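Local coordinates for protein cyclic pyranopterin monophosphate synthase 2 (Mycobacterium tuberculosis, PDB 4FDF) that probably converts (8S)-3',8-cyclo-7,8-dihydroguanosine 5'-triphosphate into cyclic pyranopterin monophosphate, with release of diphosphate, in molybdenum cofactor biosynthesis, at residues K78-S81 with D82-L86; V120-E123 with A124-A127. All blocks are in the same frame, centred on the assembly; numbering follows the deposited sequence.

Both interactions are local, each within one helix of the ferredoxin-like fold, yet they sit at opposite ends of their helices. Interaction 1 is the C-terminal turn of helix 65-83, mostly buried, with partly exposed Ser81 and Asp82; beside a salt bridge, two backbone N-H groups share each carbonyl. Interaction 2, the opening two turns of helix 121-139, is buried throughout and has mainly i+4 backbone bonds, the first weak; there a threonine hydroxyl is second donor to the shared carbonyl. The two meet where Thr80 packs on Met122, Glu123 and Thr126. Leu86, just after helix 65-83, and Met122 and Glu123 are predicted to bind substrate. Each contact also touches a second subunit.

Interaction 1. Residues K78-S81 with D82-L86; sequences KRTS and DLIPL
The guanidinium of Arg79 meets the carboxylate of Asp82 with its edge, and the two flat groups stand almost perpendicular, 88° apart. Both NE and NH2 turn toward a single oxygen, so the salt bridge is side-on and forked: Arg79 NE lies 2.8 Å from Asp82 OD2, and Arg79 NH2 lies 3.0 Å from the same Asp82 OD2. That oxygen stays in the guanidinium plane, but NE reaches it on the anti side, 29° out of the carboxylate plane. Bends at chi2 and chi3 turn the arginine head across the helix surface, where the side chain of Asp82, three residues on, reaches back to meet it. The other carboxylate oxygen, OD1, has a long, weak ion pair with Arg79 of a neighbouring subunit. Arg79 of two neighbouring subunits packs on this one, with the Asp82 carboxylates set among them as counter-charges.

Beneath the salt bridge the helix is tightening toward its end. Arg79 O accepts from Asp82 N at 3.0 Å, three residues on, and from Leu83 N at 3.3 Å, four residues on. Thr80 O is shared in the same way, between Leu83 N at 3.0 Å and Ile84 N at 2.9 Å, the second bond running nearly straight along the carbonyl. The side chains of Thr80 and Ile84 lie side by side, with Thr80 CG2 4.2 Å from Ile84 CG1, while Thr80 OG1 bonds back to Ala77 O.

Mixed i+3 and i+4 bonding of this sort, followed by Ile84 leaving helical geometry, is a common way for an alpha-helix to end. Here it closes helix 65-83 and delivers the chain to Leu86 and Cys87 of the predicted substrate site.

Interaction 2. Residues V120-E123 with A124-A127; sequences VEME and ALTA
Thr126 and Met122 are joined across one turn by a classic intrahelical motif, a threonine hydroxyl bonded to the carbonyl four residues earlier, in the opening turns of helix 121-139. Val120 occupies the N-cap position, and the helix that follows packs on the strands of the ferredoxin-like sheet.

The backbone bonds come first. Leu125 N donates to Glu121 O at 3.0 Å and Ala127 N to Glu123 O at 2.9 Å, both regular i+4 bonds. The bond from Ala124 N to Val120 O, at 3.3 Å, is weak, although it is nearly straight. Leu125 also leans its side chain toward the preceding turn: with chi1 at -70°, its CG is swung to the backbone-nitrogen side and makes a close carbon-to-carbonyl contact, 3.2 Å from Glu121 O.

Apolar packing is the second kind. Met122 is bent at chi2 and chi3, which brings its thioether end round toward the following turn, and its chain lies obliquely across that of Leu125, with Met122 SD 4.2 Å from Leu125 CD1. Beyond the turn, Leu125 meets Ile151 and Val153 of strand 147-156, whereas Val120 and Ala124 rest on Val112 of strand 105-116. Met122, predicted with Glu123 to bind substrate, touches Cys87, another residue of the predicted site, and Asp137 of a second subunit.

Polar side-chain bonding is the third kind. At chi1 -64°, the OG1 of Thr126 lies opposite its own carbonyl carbon and points back down the helix, where a buried hydroxyl finds an acceptor without leaving the turn. Met122 O is thus gripped twice, by Thr126 N at 2.8 Å and by Thr126 OG1 also at 2.8 Å, the two donors arriving from opposite faces of the carbonyl plane, with OG1 39° out of it.

Interaction 1. Residues K78-S81 with D82-L86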
loop_
_atom_site.group_PDB
_atom_site.type_symbol
_atom_site.label_atom_id
_atom_site.label_comp_id
_atom_site.label_asym_id
_atom_site.label_seq_id
_atom_site.Cartn_x
_atom_site.Cartn_y
_atom_site.Cartn_z
ATOM N N LYS B 78 -8.721 -7.575 -2.070
ATOM C CA LYS B 78 -8.935 -6.163 -1.736
ATOM C C LYS B 78 -7.891 -5.256 -2.392
ATOM O O LYS B 78 -8.184 -4.105 -2.687
ATOM C CB LYS B 78 -8.920 -5.958 -0.206
ATOM C CG LYS B 78 -10.085 -6.651 0.537
ATOM C CD LYS B 78 -9.629 -7.331 1.833
ATOM C CE LYS B 78 -9.773 -6.393 2.995
ATOM N NZ LYS B 78 -9.236 -6.959 4.249
ATOM N N ARG B 79 -6.683 -5.782 -2.618
ATOM C CA ARG B 79 -5.577 -4.993 -3.182
ATOM C C ARG B 79 -5.540 -5.026 -4.712
ATOM O O ARG B 79 -4.618 -4.495 -5.323
ATOM C CB ARG B 79 -4.223 -5.480 -2.626
ATOM C CG ARG B 79 -4.114 -5.557 -1.095
ATOM C CD ARG B 79 -4.384 -4.206 -0.406
ATOM N NE ARG B 79 -3.434 -3.152 -0.779
ATOM C CZ ARG B 79 -2.310 -2.859 -0.120
ATOM N NH1 ARG B 79 -1.956 -3.541 0.971
ATOM N NH2 ARG B 79 -1.535 -1.872 -0.556
ATOM N N THR B 80 -6.542 -5.649 -5.326
ATOM C CA THR B 80 -6.588 -5.788 -6.786
ATOM C C THR B 80 -6.285 -4.502 -7.550
ATOM O O THR B 80 -5.400 -4.485 -8.407
ATOM C CB THR B 80 -7.913 -6.432 -7.264
ATOM O OG1 THR B 80 -8.017 -7.753 -6.706
ATOM C CG2 THR B 80 -7.960 -6.534 -8.813
ATOM N N SER B 81 -6.988 -3.417 -7.231
ATOM C CA SER B 81 -6.824 -2.179 -7.991
ATOM C C SER B 81 -5.457 -1.504 -7.777
ATOM O O SER B 81 -5.040 -0.683 -8.587
ATOM C CB SER B 81 -7.999 -1.218 -7.761
ATOM O OG SER B 81 -8.095 -0.824 -6.413
ATOM N N ASP B 82 -4.759 -1.888 -6.707
ATOM C CA ASP B 82 -3.376 -1.471 -6.458
ATOM C C ASP B 82 -2.382 -2.191 -7.360
ATOM O O ASP B 82 -1.342 -1.638 -7.693
ATOM C CB ASP B 82 -2.966 -1.783 -5.016
ATOM C CG ASP B 82 -3.689 -0.933 -3.990
ATOM O OD1 ASP B 82 -4.483 -0.047 -4.379
ATOM O OD2 ASP B 82 -3.439 -1.155 -2.781
ATOM N N LEU B 83 -2.688 -3.439 -7.717
ATOM C CA LEU B 83 -1.771 -4.277 -8.493
ATOM C C LEU B 83 -1.995 -4.192 -9.984
ATOM O O LEU B 83 -1.035 -4.218 -10.761
ATOM C CB LEU B 83 -1.891 -5.744 -8.067
ATOM C CG LEU B 83 -1.519 -6.038 -6.615
ATOM C CD1 LEU B 83 -2.031 -7.423 -6.168
ATOM C CD2 LEU B 83 -0.014 -5.886 -6.370
ATOM N N ILE B 84 -3.265 -4.128 -10.381
ATOM C CA ILE B 84 -3.647 -4.152 -11.792
ATOM C C ILE B 84 -4.026 -2.740 -12.228
ATOM O O ILE B 84 -5.080 -2.232 -11.853
ATOM C CB ILE B 84 -4.846 -5.105 -12.059
ATOM C CG1 ILE B 84 -4.647 -6.468 -11.369
ATOM C CG2 ILE B 84 -5.100 -5.238 -13.563
ATOM C CD1 ILE B 84 -3.447 -7.296 -11.890
ATOM N N PRO B 85 -3.164 -2.114 -13.042
ATOM C CA PRO B 85 -3.220 -0.686 -13.355
ATOM C C PRO B 85 -4.587 -0.191 -13.811
ATOM O O PRO B 85 -5.027 0.851 -13.349
ATOM C CB PRO B 85 -2.185 -0.539 -14.469
ATOM C CG PRO B 85 -1.184 -1.638 -14.164
ATOM C CD PRO B 85 -2.041 -2.783 -13.728
ATOM N N LEU B 86 -5.261 -0.923 -14.699
ATOM C CA LEU B 86 -6.532 -0.436 -15.228
ATOM C C LEU B 86 -7.761 -0.970 -14.513
ATOM O O LEU B 86 -8.883 -0.741 -14.978
ATOM C CB LEU B 86 -6.637 -0.649 -16.749
ATOM C CG LEU B 86 -5.551 0.017 -17.611
ATOM C CD1 LEU B 86 -5.966 0.026 -19.069
ATOM C CD2 LEU B 86 -5.205 1.437 -17.145
#

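Interaction 2. Residues V120-E123 with A124-A127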
loop_
_atom_site.group_PDB
_atom_site.type_symbol
_atom_site.label_atom_id
_atom_site.label_comp_id
_atom_site.label_asym_id
_atom_site.label_seq_id
_atom_site.Cartn_x
_atom_site.Cartn_y
_atom_site.Cartn_z
ATOM N N VAL B 120 -16.565 -8.431 -10.881
ATOM C CA VAL B 120 -15.518 -8.647 -9.873
ATOM C C VAL B 120 -14.634 -9.880 -10.135
ATOM O O VAL B 120 -14.040 -10.444 -9.204
ATOM C CB VAL B 120 -16.097 -8.681 -8.413
ATOM C CG1 VAL B 120 -16.675 -7.326 -8.044
ATOM C CG2 VAL B 120 -17.145 -9.792 -8.229
ATOM N N GLU B 121 -14.527 -10.266 -11.407
ATOM C CA GLU B 121 -13.716 -11.417 -11.788
ATOM C C GLU B 121 -12.212 -11.192 -11.590
ATOM O O GLU B 121 -11.480 -12.147 -11.347
ATOM C CB GLU B 121 -14.044 -11.906 -13.205
ATOM C CG GLU B 121 -13.678 -10.960 -14.351
ATOM C CD GLU B 121 -14.782 -9.980 -14.730
ATOM O OE1 GLU B 121 -14.823 -9.581 -15.910
ATOM O OE2 GLU B 121 -15.593 -9.590 -13.863
ATOM N N MET B 122 -11.758 -9.944 -11.660
ATOM C CA MET B 122 -10.339 -9.652 -11.450
ATOM C C MET B 122 -9.877 -9.933 -10.027
ATOM O O MET B 122 -8.800 -10.515 -9.810
ATOM C CB MET B 122 -9.983 -8.214 -11.858
ATOM C CG MET B 122 -9.963 -7.964 -13.382
ATOM S SD MET B 122 -9.142 -9.245 -14.386
ATOM C CE MET B 122 -7.559 -9.437 -13.543
ATOM N N GLU B 123 -10.689 -9.523 -9.062
ATOM C CA GLU B 123 -10.383 -9.767 -7.662
ATOM C C GLU B 123 -10.424 -11.256 -7.340
ATOM O O GLU B 123 -9.568 -11.744 -6.600
ATOM C CB GLU B 123 -11.280 -8.954 -6.709
ATOM C CG GLU B 123 -12.508 -8.299 -7.331
ATOM C CD GLU B 123 -12.204 -7.102 -8.234
ATOM O OE1 GLU B 123 -11.513 -6.154 -7.796
ATOM O OE2 GLU B 123 -12.675 -7.110 -9.386
ATOM N N ALA B 124 -11.401 -11.971 -7.900
ATOM C CA ALA B 124 -11.449 -13.418 -7.757
ATOM C C ALA B 124 -10.173 -14.086 -8.288
ATOM O O ALA B 124 -9.596 -14.950 -7.612
ATOM C CB ALA B 124 -12.693 -13.999 -8.440
ATOM N N LEU B 125 -9.738 -13.687 -9.483
ATOM C CA LEU B 125 -8.503 -14.214 -10.087
ATOM C C LEU B 125 -7.240 -13.849 -9.289
ATOM O O LEU B 125 -6.323 -14.668 -9.151
ATOM C CB LEU B 125 -8.361 -13.714 -11.525
ATOM C CG LEU B 125 -9.340 -14.269 -12.554
ATOM C CD1 LEU B 125 -9.354 -13.358 -13.781
ATOM C CD2 LEU B 125 -9.015 -15.710 -12.943
ATOM N N THR B 126 -7.205 -12.626 -8.770
ATOM C CA THR B 126 -6.090 -12.125 -7.962
ATOM C C THR B 126 -5.939 -12.921 -6.648
ATOM O O THR B 126 -4.824 -13.320 -6.263
ATOM C CB THR B 126 -6.267 -10.601 -7.716
ATOM O OG1 THR B 126 -6.195 -9.913 -8.976
ATOM C CG2 THR B 126 -5.218 -10.046 -6.790
ATOM N N ALA B 127 -7.069 -13.157 -5.982
ATOM C CA ALA B 127 -7.137 -13.975 -4.771
ATOM C C ALA B 127 -6.632 -15.393 -5.021
ATOM O O ALA B 127 -5.776 -15.892 -4.300
ATOM C CB ALA B 127 -8.576 -14.008 -4.235
#